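Local atomic coordinates of acetyltransferase-like, GNAT family (Bacteroides thetaiotaomicron, PDB entry 3EY5), a protein that probably transfers an acetyl group from acetyl-CoA to an amine nitrogen, as GNAT-family N-acetyltransferases do. Residues K19-E22 with E23-E27; R41-T44 with D45-N49; T94-H97 with L98-L102; G167-H170 with K171-I175. All blocks are in the same frame, centred on the assembly; numbering follows the deposited sequence.

Contacts 1 to 4 follow one another along the chain on helices 15-28, 37-46, 90-101 and 161-176, each joining residues three or four apart within its own helix. Contacts 1 and 2 lie on consecutive helices, with centres about 17 Å apart, and touch through packing of E22 on R41. Contact 3 ends helix 90-101, the helix between two parallel strands of the sheet, its centre about 21 Å from that of contact 1. Contact 4, near the C-terminus, lies across the chain's centre from contact 1, about 26 Å away between centres, though its nearest atoms come within about 4 Å of contact 2. The four helices border one mixed sheet, the core of this GNAT-family protein.

Contact 1 of 4, residues K19-E22 with E23-E27; sequences KFME and ELLVE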
# COMPACT_ATOMS: atom_id res chain seq x y z
N LYS A 19 -15.67 7.92 2.65
CA LYS A 19 -15.28 9.20 3.23
C LYS A 19 -14.30 8.98 4.39
O LYS A 19 -13.35 9.74 4.54
CB LYS A 19 -16.51 9.96 3.73
CG LYS A 19 -16.33 11.47 3.74
CD LYS A 19 -17.67 12.18 3.90
CE LYS A 19 -17.55 13.69 3.65
NZ LYS A 19 -17.78 14.08 2.22
N PHE A 20 -14.54 7.95 5.19
CA PHE A 20 -13.60 7.56 6.23
C PHE A 20 -12.21 7.26 5.65
O PHE A 20 -11.21 7.77 6.14
CB PHE A 20 -14.12 6.32 7.01
CG PHE A 20 -13.08 5.69 7.92
CD1 PHE A 20 -12.83 6.23 9.18
CD2 PHE A 20 -12.34 4.58 7.50
CE1 PHE A 20 -11.87 5.64 10.02
CE2 PHE A 20 -11.38 4.00 8.34
CZ PHE A 20 -11.15 4.53 9.60
N MSE A 21 -12.16 6.41 4.63
CA MSE A 21 -10.91 6.06 3.94
C MSE A 21 -10.21 7.34 3.43
O MSE A 21 -9.02 7.58 3.69
CB MSE A 21 -11.20 5.08 2.79
CG MSE A 21 -10.05 4.74 1.85
SE MSE A 21 -9.80 6.03 0.40
CE MSE A 21 -8.12 5.32 -0.30
N GLU A 22 -10.98 8.16 2.74
CA GLU A 22 -10.51 9.41 2.14
C GLU A 22 -9.96 10.45 3.15
O GLU A 22 -8.91 11.04 2.91
CB GLU A 22 -11.65 10.02 1.34
CG GLU A 22 -11.20 10.98 0.25
CD GLU A 22 -12.36 11.52 -0.54
OE1 GLU A 22 -12.99 12.53 -0.10
OE2 GLU A 22 -12.67 10.93 -1.60
N GLU A 23 -10.68 10.68 4.26
CA GLU A 23 -10.19 11.56 5.32
C GLU A 23 -8.87 11.03 5.91
O GLU A 23 -7.90 11.78 6.07
CB GLU A 23 -11.26 11.75 6.42
CG GLU A 23 -10.82 12.71 7.56
CD GLU A 23 -11.93 13.62 8.12
OE1 GLU A 23 -13.14 13.28 8.02
OE2 GLU A 23 -11.59 14.70 8.68
N LEU A 24 -8.83 9.74 6.21
CA LEU A 24 -7.67 9.11 6.80
C LEU A 24 -6.45 9.14 5.85
O LEU A 24 -5.32 9.43 6.28
CB LEU A 24 -8.05 7.69 7.20
CG LEU A 24 -6.99 6.83 7.83
CD1 LEU A 24 -6.31 7.60 9.00
CD2 LEU A 24 -7.63 5.51 8.30
N LEU A 25 -6.69 8.85 4.58
CA LEU A 25 -5.68 9.01 3.53
C LEU A 25 -5.06 10.42 3.49
O LEU A 25 -3.84 10.57 3.45
CB LEU A 25 -6.30 8.73 2.16
CG LEU A 25 -5.39 8.87 0.93
CD1 LEU A 25 -4.30 7.83 0.89
CD2 LEU A 25 -6.24 8.86 -0.36
N VAL A 26 -5.89 11.45 3.48
CA VAL A 26 -5.38 12.81 3.32
C VAL A 26 -4.59 13.21 4.58
O VAL A 26 -3.66 14.01 4.54
CB VAL A 26 -6.54 13.76 3.00
CG1 VAL A 26 -6.14 15.24 3.15
CG2 VAL A 26 -7.06 13.47 1.57
N GLU A 27 -4.97 12.63 5.70
CA GLU A 27 -4.34 12.95 6.97
C GLU A 27 -3.07 12.17 7.20
O GLU A 27 -2.23 12.61 7.97
CB GLU A 27 -5.32 12.79 8.14
CG GLU A 27 -6.30 13.94 8.28
CD GLU A 27 -5.76 15.28 7.75
OE1 GLU A 27 -4.61 15.69 8.12
OE2 GLU A 27 -6.49 15.95 6.97
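E23 N donates to K19 O at 2.8 Å, and L25 N does the same to M21 O; both are main-chain bonds of a regular alpha helix. The first is nearly straight, at 170° about the hydrogen. L24 N to F20 O and V26 N to E22 O continue the same i to i+4 pattern, which brings side chains four apart alongside one another. F20 and L24 run side by side in the same direction: the ring atom CZ of F20 lies 3.9 Å from the CD2 methyl of L24, which approaches the ring obliquely. CG of F20 stands anti to the backbone N (chi1 168°), as does CG of L24. M21, a selenomethionine, repeats the arrangement with L25. Its chain bends at chi2 (-84°), and its terminal CE comes to 4.0 Å from CD2 of L25. V26 leans its CG2 methyl on the carbonyl of E22, 3.3 Å from E22 O. Such apolar i/i+4 pairs form the buried stripe by which an amphipathic helix lies on a sheet, here that of the GNAT-family fold. M21 and L25 pack on L40 of helix 37-46 and on F64 of strand 60-69, while F20 reaches I54 of strand 50-57.

Contact 2 of 4, residues R41-T44 with D45-N49; sequences REYT and DRIGN
With OG1 of T44 turned beside the backbone N (chi1 -66°), the CG2 methyl falls anti to that N and against D45, whose carboxylate is swung back beside the N of D45 by a chi1 of -31°, away from the usual staggered values. The methyl thereby lies 3.5 Å from D45 OD1, and the two side chains cross at a slant. The polar ends look to other partners: OG1 of T44 is hydrogen-bonded to L40 O and N52 ND2, and OD2 of D45 to T12 OG1, so the acid ties the helix to the segment before helix 15-28. The guanidinium of R41 stays apart from that acid, its NH2 5.9 Å from D45 OD2, and any attraction between them would probably be modest. On another side of the helix, I47 sets its CB 3.4 Å from Y43 O, while its CG1 comes obliquely to the Y43 ring, 4.4 Å from CD1. That ring also meets R35 in a cation-pi contact and packs on F50. Main-chain bonds carry the turn: D45 N to R41 O is 3.3 Å long yet nearly straight at 169°, and I47 N to Y43 O is 3.0 Å. I47 is also the first residue to leave helical backbone angles. The arrangement is that of a C-terminal helix turn running into a strand, here helix 37-46 passing to strand 50-57 of the GNAT-family sheet.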
# COMPACT_ATOMS: atom_id res chain seq x y z
N ARG A 41 -11.29 8.12 -6.67
CA ARG A 41 -12.68 7.69 -6.79
C ARG A 41 -12.90 6.85 -8.05
O ARG A 41 -13.51 5.77 -7.98
CB ARG A 41 -13.61 8.90 -6.78
CG ARG A 41 -13.66 9.61 -5.43
CD ARG A 41 -14.70 10.72 -5.43
NE ARG A 41 -16.07 10.20 -5.53
CZ ARG A 41 -16.88 10.00 -4.49
NH1 ARG A 41 -16.47 10.29 -3.25
NH2 ARG A 41 -18.10 9.53 -4.69
N GLU A 42 -12.38 7.34 -9.17
CA GLU A 42 -12.50 6.66 -10.45
C GLU A 42 -11.83 5.26 -10.46
O GLU A 42 -12.42 4.30 -10.96
CB GLU A 42 -11.95 7.55 -11.56
CG GLU A 42 -12.78 8.86 -11.74
CD GLU A 42 -12.11 9.98 -12.58
OE1 GLU A 42 -11.03 9.78 -13.19
OE2 GLU A 42 -12.69 11.08 -12.64
N TYR A 43 -10.63 5.15 -9.89
CA TYR A 43 -9.92 3.87 -9.80
C TYR A 43 -10.72 2.89 -8.95
O TYR A 43 -10.90 1.73 -9.30
CB TYR A 43 -8.50 4.07 -9.20
CG TYR A 43 -7.42 4.52 -10.18
CD1 TYR A 43 -6.33 3.69 -10.48
CD2 TYR A 43 -7.49 5.76 -10.83
CE1 TYR A 43 -5.34 4.11 -11.41
CE2 TYR A 43 -6.50 6.18 -11.74
CZ TYR A 43 -5.44 5.36 -12.02
OH TYR A 43 -4.48 5.78 -12.92
N THR A 44 -11.20 3.38 -7.81
CA THR A 44 -11.98 2.57 -6.89
C THR A 44 -13.15 1.82 -7.60
O THR A 44 -13.19 0.58 -7.59
CB THR A 44 -12.46 3.40 -5.68
OG1 THR A 44 -11.33 3.80 -4.90
CG2 THR A 44 -13.43 2.60 -4.81
N ASP A 45 -14.06 2.54 -8.24
CA ASP A 45 -15.20 1.88 -8.92
C ASP A 45 -14.95 1.43 -10.35
O ASP A 45 -15.62 0.54 -10.86
CB ASP A 45 -16.42 2.78 -8.92
CG ASP A 45 -16.48 3.68 -7.73
OD1 ASP A 45 -16.35 3.21 -6.57
OD2 ASP A 45 -16.69 4.88 -7.97
N ARG A 46 -14.01 2.06 -11.04
CA ARG A 46 -13.80 1.73 -12.44
C ARG A 46 -12.85 0.54 -12.63
O ARG A 46 -13.08 -0.29 -13.50
CB ARG A 46 -13.29 2.95 -13.23
CG ARG A 46 -14.32 4.05 -13.53
CD ARG A 46 -13.84 4.86 -14.76
NE ARG A 46 -14.80 5.85 -15.29
CZ ARG A 46 -15.71 5.62 -16.24
NH1 ARG A 46 -16.51 6.61 -16.65
NH2 ARG A 46 -15.84 4.42 -16.80
N ILE A 47 -11.77 0.48 -11.84
CA ILE A 47 -10.64 -0.38 -12.16
C ILE A 47 -10.70 -1.70 -11.38
O ILE A 47 -10.53 -1.73 -10.15
CB ILE A 47 -9.27 0.36 -12.00
CG1 ILE A 47 -9.13 1.48 -13.03
CG2 ILE A 47 -8.08 -0.60 -12.10
CD1 ILE A 47 -9.86 1.23 -14.36
N GLY A 48 -10.93 -2.78 -12.13
CA GLY A 48 -11.29 -4.10 -11.59
C GLY A 48 -10.20 -4.81 -10.81
O GLY A 48 -10.49 -5.51 -9.84
N ASN A 49 -8.95 -4.63 -11.24
CA ASN A 49 -7.82 -5.15 -10.49
C ASN A 49 -7.25 -4.13 -9.45
O ASN A 49 -6.19 -4.36 -8.90
CB ASN A 49 -6.73 -5.59 -11.47
CG ASN A 49 -6.06 -4.41 -12.14
OD1 ASN A 49 -6.72 -3.44 -12.52
ND2 ASN A 49 -4.74 -4.46 -12.26

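Contact 3 of 4, residues T94-H97 with L98-L102; sequences TLEH and LCEFL
From its CB outward, the side chain of H97 runs past E100 and F101, near the C-terminal end of the helix in the beta-alpha-beta crossover from strand 74-81 through helix 90-101 to strand 106-110. In GNAT proteins the start of this helix typically faces the acetyl-CoA pyrophosphate, and helix 90-101 probably does so here. H97 is modelled in two positions, and its side-chain contacts hold for one of them. CB lies 4.0 Å from E100 OE2. With CG anti to the backbone N (chi1 -179°), the imidazole reaches toward the last turn, where ND1 comes 3.5 Å from E100 CD. Ring and carboxylate planes stand 67° apart, and E100 CD approaches the ring obliquely. Farther round, NE2 of the histidine reaches CB of F101 at 4.1 Å, again obliquely. F7 stacks with the F101 ring and meets the H97 ring with planes about 10° apart. E96 brings a second acid near E100, their OE2 atoms 4.9 Å apart. The inward side of the helix is apolar: L95 packs on F79 and F124, and L98 on I65. At the main chain, H97 O accepts F101 N at 2.9 Å and, in a weak, bent bond, E100 N at 3.1 Å.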
# COMPACT_ATOMS: atom_id res chain seq x y z
N THR A 94 -3.01 -6.03 12.09
CA THR A 94 -3.43 -5.85 10.70
C THR A 94 -2.53 -6.53 9.66
O THR A 94 -3.01 -7.11 8.68
CB THR A 94 -3.58 -4.35 10.33
OG1 THR A 94 -4.63 -3.77 11.11
CG2 THR A 94 -3.95 -4.19 8.86
N LEU A 95 -1.22 -6.42 9.87
CA LEU A 95 -0.26 -7.00 8.94
C LEU A 95 -0.40 -8.50 8.96
O LEU A 95 -0.46 -9.14 7.92
CB LEU A 95 1.16 -6.65 9.37
CG LEU A 95 1.96 -5.98 8.31
CD1 LEU A 95 1.34 -4.59 8.19
CD2 LEU A 95 3.41 -5.90 8.78
N GLU A 96 -0.47 -9.04 10.17
CA GLU A 96 -0.74 -10.45 10.41
C GLU A 96 -1.93 -11.01 9.60
O GLU A 96 -1.77 -12.01 8.90
CB GLU A 96 -0.95 -10.62 11.90
CG GLU A 96 -1.63 -11.89 12.36
CD GLU A 96 -1.86 -11.88 13.88
OE1 GLU A 96 -1.73 -10.80 14.52
OE2 GLU A 96 -2.16 -12.95 14.45
N HIS A 97 -3.10 -10.38 9.70
CA HIS A 97 -4.26 -10.83 8.93
C HIS A 97 -4.19 -10.46 7.44
O HIS A 97 -4.86 -11.08 6.62
CB HIS A 97 -5.59 -10.36 9.53
CG HIS A 97 -6.79 -10.84 8.76
ND1 HIS A 97 -7.31 -12.11 8.91
CD2 HIS A 97 -7.53 -10.24 7.81
CE1 HIS A 97 -8.34 -12.26 8.10
NE2 HIS A 97 -8.48 -11.14 7.41
N LEU A 98 -3.37 -9.47 7.09
CA LEU A 98 -3.21 -9.12 5.70
C LEU A 98 -2.59 -10.28 4.93
O LEU A 98 -2.98 -10.58 3.81
CB LEU A 98 -2.35 -7.84 5.53
CG LEU A 98 -2.02 -7.57 4.05
CD1 LEU A 98 -3.26 -7.19 3.24
CD2 LEU A 98 -0.93 -6.51 3.88
N CYS A 99 -1.59 -10.90 5.53
CA CYS A 99 -0.99 -12.13 5.01
C CYS A 99 -1.92 -13.35 4.95
O CYS A 99 -1.69 -14.26 4.17
CB CYS A 99 0.26 -12.45 5.82
SG CYS A 99 1.44 -11.10 5.63
N GLU A 100 -2.97 -13.37 5.76
CA GLU A 100 -4.01 -14.40 5.62
C GLU A 100 -4.92 -14.07 4.43
O GLU A 100 -5.32 -14.95 3.66
CB GLU A 100 -4.85 -14.50 6.88
CG GLU A 100 -4.07 -14.58 8.17
CD GLU A 100 -4.98 -14.74 9.40
OE1 GLU A 100 -6.01 -15.47 9.31
OE2 GLU A 100 -4.66 -14.13 10.46
N PHE A 101 -5.26 -12.79 4.31
CA PHE A 101 -6.28 -12.35 3.37
C PHE A 101 -5.74 -12.40 1.95
O PHE A 101 -6.48 -12.76 1.01
CB PHE A 101 -6.71 -10.94 3.76
CG PHE A 101 -7.80 -10.36 2.91
CD1 PHE A 101 -9.07 -10.94 2.87
CD2 PHE A 101 -7.58 -9.18 2.19
CE1 PHE A 101 -10.08 -10.39 2.10
CE2 PHE A 101 -8.57 -8.62 1.42
CZ PHE A 101 -9.83 -9.21 1.37
N LEU A 102 -4.46 -12.05 1.80
CA LEU A 102 -3.75 -12.07 0.52
C LEU A 102 -2.68 -13.17 0.58
O LEU A 102 -1.73 -13.10 1.38
CB LEU A 102 -3.12 -10.70 0.20
CG LEU A 102 -3.99 -9.43 0.18
CD1 LEU A 102 -3.16 -8.24 -0.12
CD2 LEU A 102 -5.13 -9.51 -0.82

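Contact 4 of 4, residues G167-H170 with K171-I175; sequences GIRH and KLHTI
This is a local contact along helix 161-176, the last helix of the chain, where residues four apart pair on several sides of consecutive turns. H170 and T174 combine polar and CH-pi contacts. H170 O accepts two bonds from T174, one from its backbone N at 3.1 Å and one from its hydroxyl OG1 at 2.8 Å. Chi1 of 50° wedges OG1 between the backbone N and the carbonyl carbon and sends CG2 over one face of the H170 ring, a CH-pi contact 4.2 Å from T174 CG2 to the ring centroid. An alanine here is likely to leave H170 O with the backbone N alone as its partner in this pair and the imidazole face without its methyl cover. The helix follows strand 149-156 of the mixed sheet that organises this GNAT-family fold, and a wider pi-type turn appears at 172-175. R169 meets H173 in a second CH-pi contact: its CG sits over one face of the H173 ring, 4.0 Å from the centroid and 17° off the normal. The chain of R169 then bends away, its guanidinium pairing with E166 in a salt bridge, while the H173 ring also meets Y137. Between I168 and L172 the contact is apolar, I168 CG2 lying 4.0 Å from L172 CG. K171 runs past G167 O and bends at its last torsion, its NZ making a weak bond of 3.5 Å to that oxygen.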
# COMPACT_ATOMS: atom_id res chain seq x y z
N GLY A 167 10.72 -7.30 -13.72
CA GLY A 167 9.38 -7.51 -14.21
C GLY A 167 8.37 -6.86 -13.29
O GLY A 167 7.36 -6.35 -13.75
N ILE A 168 8.63 -6.87 -11.99
CA ILE A 168 7.69 -6.22 -11.06
C ILE A 168 7.76 -4.69 -11.19
O ILE A 168 6.71 -4.03 -11.28
CB ILE A 168 7.93 -6.66 -9.63
CG1 ILE A 168 7.45 -8.12 -9.48
CG2 ILE A 168 7.22 -5.72 -8.67
CD1 ILE A 168 8.07 -8.80 -8.28
N ARG A 169 8.97 -4.15 -11.23
CA ARG A 169 9.16 -2.71 -11.40
C ARG A 169 8.42 -2.23 -12.61
O ARG A 169 7.72 -1.22 -12.57
CB ARG A 169 10.64 -2.39 -11.60
CG ARG A 169 10.92 -0.90 -11.66
CD ARG A 169 12.39 -0.68 -11.92
NE ARG A 169 12.64 -0.10 -13.23
CZ ARG A 169 12.72 -0.78 -14.38
NH1 ARG A 169 12.97 -0.13 -15.50
NH2 ARG A 169 12.53 -2.10 -14.42
N HIS A 170 8.57 -2.97 -13.71
CA HIS A 170 7.93 -2.61 -14.94
C HIS A 170 6.39 -2.59 -14.78
O HIS A 170 5.74 -1.61 -15.12
CB HIS A 170 8.41 -3.51 -16.12
CG HIS A 170 7.77 -3.14 -17.43
ND1 HIS A 170 8.14 -2.03 -18.15
CD2 HIS A 170 6.74 -3.70 -18.11
CE1 HIS A 170 7.39 -1.93 -19.24
NE2 HIS A 170 6.53 -2.93 -19.24
N LYS A 171 5.82 -3.65 -14.23
CA LYS A 171 4.39 -3.69 -13.90
C LYS A 171 3.89 -2.51 -13.05
O LYS A 171 2.84 -1.95 -13.33
CB LYS A 171 4.03 -5.01 -13.19
CG LYS A 171 4.29 -6.26 -14.03
CD LYS A 171 3.77 -7.54 -13.35
CE LYS A 171 4.29 -8.83 -14.03
NZ LYS A 171 5.61 -9.35 -13.47
N LEU A 172 4.65 -2.17 -12.00
CA LEU A 172 4.33 -1.04 -11.13
C LEU A 172 4.34 0.31 -11.85
O LEU A 172 3.38 1.11 -11.73
CB LEU A 172 5.32 -0.97 -9.93
CG LEU A 172 5.39 -2.20 -9.00
CD1 LEU A 172 6.30 -1.92 -7.81
CD2 LEU A 172 4.03 -2.61 -8.52
N HIS A 173 5.43 0.58 -12.57
CA HIS A 173 5.58 1.87 -13.23
C HIS A 173 4.51 2.12 -14.29
O HIS A 173 4.02 3.22 -14.45
CB HIS A 173 6.96 1.97 -13.85
CG HIS A 173 8.03 2.22 -12.84
ND1 HIS A 173 9.24 2.78 -13.17
CD2 HIS A 173 8.05 2.03 -11.50
CE1 HIS A 173 9.98 2.90 -12.08
NE2 HIS A 173 9.28 2.46 -11.05
N THR A 174 4.15 1.09 -15.02
CA THR A 174 3.25 1.33 -16.13
C THR A 174 1.80 1.33 -15.65
O THR A 174 1.06 2.26 -15.98
CB THR A 174 3.48 0.35 -17.27
OG1 THR A 174 3.49 -0.98 -16.75
CG2 THR A 174 4.85 0.58 -17.92
N ILE A 175 1.43 0.35 -14.82
CA ILE A 175 0.03 0.17 -14.43
C ILE A 175 -0.40 1.04 -13.27
O ILE A 175 -1.50 1.59 -13.28
CB ILE A 175 -0.29 -1.29 -14.12
CG1 ILE A 175 -0.04 -2.11 -15.38
CG2 ILE A 175 -1.78 -1.42 -13.70
CD1 ILE A 175 0.59 -3.45 -15.16